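Local coordinates for protein coenzyme A transferase (Yersinia pestis, PDB 3QLI) that probably transfers coenzyme A from an acyl-CoA to a carboxylate such as acetate, and is a potential virulence factor of the plague bacterium, at residues L445-A448 with A449-M452. Numbering follows the deposited sequence.
Sequences LTQA and AKKM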
ATOM      1  N   LEU A 445     -15.805 -16.679  18.522  1.00 21.42           N
ATOM      2  CA  LEU A 445     -15.441 -16.024  17.265  1.00 18.84           C
ATOM      3  C   LEU A 445     -16.439 -16.356  16.162  1.00 20.67           C
ATOM      4  O   LEU A 445     -16.742 -15.511  15.324  1.00 19.19           O
ATOM      5  CB  LEU A 445     -14.033 -16.427  16.835  1.00 17.85           C
ATOM      6  CG  LEU A 445     -12.900 -15.871  17.680  1.00 17.81           C
ATOM      7  CD1 LEU A 445     -11.593 -16.601  17.345  1.00 16.82           C
ATOM      8  CD2 LEU A 445     -12.769 -14.355  17.449  1.00 17.28           C
ATOM      9  N   THR A 446     -16.955 -17.584  16.157  1.00 17.76           N
ATOM     10  CA  THR A 446     -17.952 -17.961  15.167  1.00 20.16           C
ATOM     11  C   THR A 446     -19.225 -17.135  15.360  1.00 23.94           C
ATOM     12  O   THR A 446     -19.843 -16.677  14.390  1.00 22.57           O
ATOM     13  CB  THR A 446     -18.284 -19.466  15.237  1.00 20.95           C
ATOM     14  OG1 THR A 446     -17.110 -20.228  14.925  1.00 19.65           O
ATOM     15  CG2 THR A 446     -19.368 -19.831  14.231  1.00 25.46           C
ATOM     16  N   GLN A 447     -19.616 -16.939  16.617  1.00 23.61           N
ATOM     17  CA  GLN A 447     -20.800 -16.137  16.902  1.00 25.57           C
ATOM     18  C   GLN A 447     -20.583 -14.706  16.441  1.00 24.81           C
ATOM     19  O   GLN A 447     -21.459 -14.111  15.812  1.00 25.27           O
ATOM     20  CB  GLN A 447     -21.169 -16.186  18.387  1.00 27.19           C
ATOM     21  CG  GLN A 447     -21.805 -17.515  18.824  1.00 32.40           C
ATOM     22  CD  GLN A 447     -22.912 -17.996  17.878  1.00 45.54           C
ATOM     23  OE1 GLN A 447     -23.928 -17.315  17.682  1.00 49.28           O
ATOM     24  NE2 GLN A 447     -22.713 -19.176  17.286  1.00 46.17           N
ATOM     25  N   ALA A 448     -19.406 -14.164  16.738  1.00 21.35           N
ATOM     26  CA  ALA A 448     -19.073 -12.799  16.333  1.00 22.89           C
ATOM     27  C   ALA A 448     -19.126 -12.654  14.817  1.00 25.24           C
ATOM     28  O   ALA A 448     -19.663 -11.677  14.291  1.00 24.37           O
ATOM     29  CB  ALA A 448     -17.698 -12.419  16.857  1.00 23.36           C
ATOM     30  N   ALA A 449     -18.555 -13.631  14.120  1.00 22.42           N
ATOM     31  CA  ALA A 449     -18.550 -13.646  12.661  1.00 24.27           C
ATOM     32  C   ALA A 449     -19.963 -13.576  12.093  1.00 27.04           C
ATOM     33  O   ALA A 449     -20.204 -12.909  11.087  1.00 27.98           O
ATOM     34  CB  ALA A 449     -17.840 -14.884  12.148  1.00 21.34           C
ATOM     35  N   LYS A 450     -20.893 -14.272  12.738  1.00 26.13           N
ATOM     36  CA  LYS A 450     -22.286 -14.282  12.302  1.00 26.62           C
ATOM     37  C   LYS A 450     -22.924 -12.913  12.505  1.00 27.86           C
ATOM     38  O   LYS A 450     -23.661 -12.431  11.643  1.00 31.19           O
ATOM     39  CB  LYS A 450     -23.091 -15.327  13.078  1.00 28.54           C
ATOM     40  CG  LYS A 450     -22.698 -16.765  12.835  1.00 32.25           C
ATOM     41  CD  LYS A 450     -23.631 -17.690  13.627  1.00 35.56           C
ATOM     42  CE  LYS A 450     -23.068 -19.089  13.763  1.00 37.65           C
ATOM     43  NZ  LYS A 450     -22.887 -19.751  12.444  1.00 48.41           N
ATOM     44  N   LYS A 451     -22.635 -12.295  13.646  1.00 26.98           N
ATOM     45  CA  LYS A 451     -23.154 -10.965  13.967  1.00 30.63           C
ATOM     46  C   LYS A 451     -22.599  -9.898  13.027  1.00 34.07           C
ATOM     47  O   LYS A 451     -23.300  -8.950  12.667  1.00 28.61           O
ATOM     48  CB  LYS A 451     -22.820 -10.594  15.415  1.00 28.55           C
ATOM     49  CG  LYS A 451     -23.258 -11.644  16.429  1.00 39.36           C
ATOM     50  CD  LYS A 451     -23.257 -11.107  17.854  1.00 39.19           C
ATOM     51  CE  LYS A 451     -23.556 -12.221  18.854  1.00 45.73           C
ATOM     52  NZ  LYS A 451     -24.827 -12.932  18.527  1.00 53.78           N
ATOM     53  N   MET A 452     -21.332 -10.047  12.653  1.00 28.15           N
ATOM     54  CA  MET A 452     -20.692  -9.143  11.697  1.00 29.19           C
ATOM     55  C   MET A 452     -21.170  -9.449  10.285  1.00 29.52           C
ATOM     56  O   MET A 452     -20.886  -8.708   9.345  1.00 32.54           O
ATOM     57  CB  MET A 452     -19.166  -9.267  11.780  1.00 26.56           C
ATOM     58  CG  MET A 452     -18.585  -8.783  13.104  1.00 27.47           C
ATOM     59  SD  MET A 452     -16.834  -9.167  13.299  1.00 33.49           S
ATOM     60  CE  MET A 452     -16.134  -8.314  11.878  1.00 34.66           C
TER
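Lys450 runs back along the helix over one turn, alongside Thr446, both side chains pointing the same way. Its CE lies 3.8 Å from CG2 of Thr446, while CE also comes within 3.5 Å of NE2 of Gln447, whose amide crosses the lysine chain at a slant. Methyl and amide nitrogen approach the end of the lysine chain from directions roughly at right angles; the chain is straight as far as CE and bends only at NZ (chi4 -62°). In Thr446 the hydroxyl sits beside the backbone N (chi1 -63°), which points OG1 to a hydrogen bond with O of Arg442, one turn earlier, and leaves CG2 facing Lys450. Beneath the side chains four i to i+4 backbone bonds follow one another. Ala449 N reaches Leu445 O at 2.9 Å, and Met452 N reaches Ala448 O at the same 2.9 Å. The remaining two join Lys450 N to Thr446 O and Lys451 N to Gln447 O. Leu445 turns to the buried side, against Ile434 and Ala437, and Ala449 meets Ile455. This is the last part of an amphipathic alpha-helix, 439-451, the peripheral C-terminal helix beside helix 426-434 in this CoA-transferase, its contact centred about 35 Å from the chain centre.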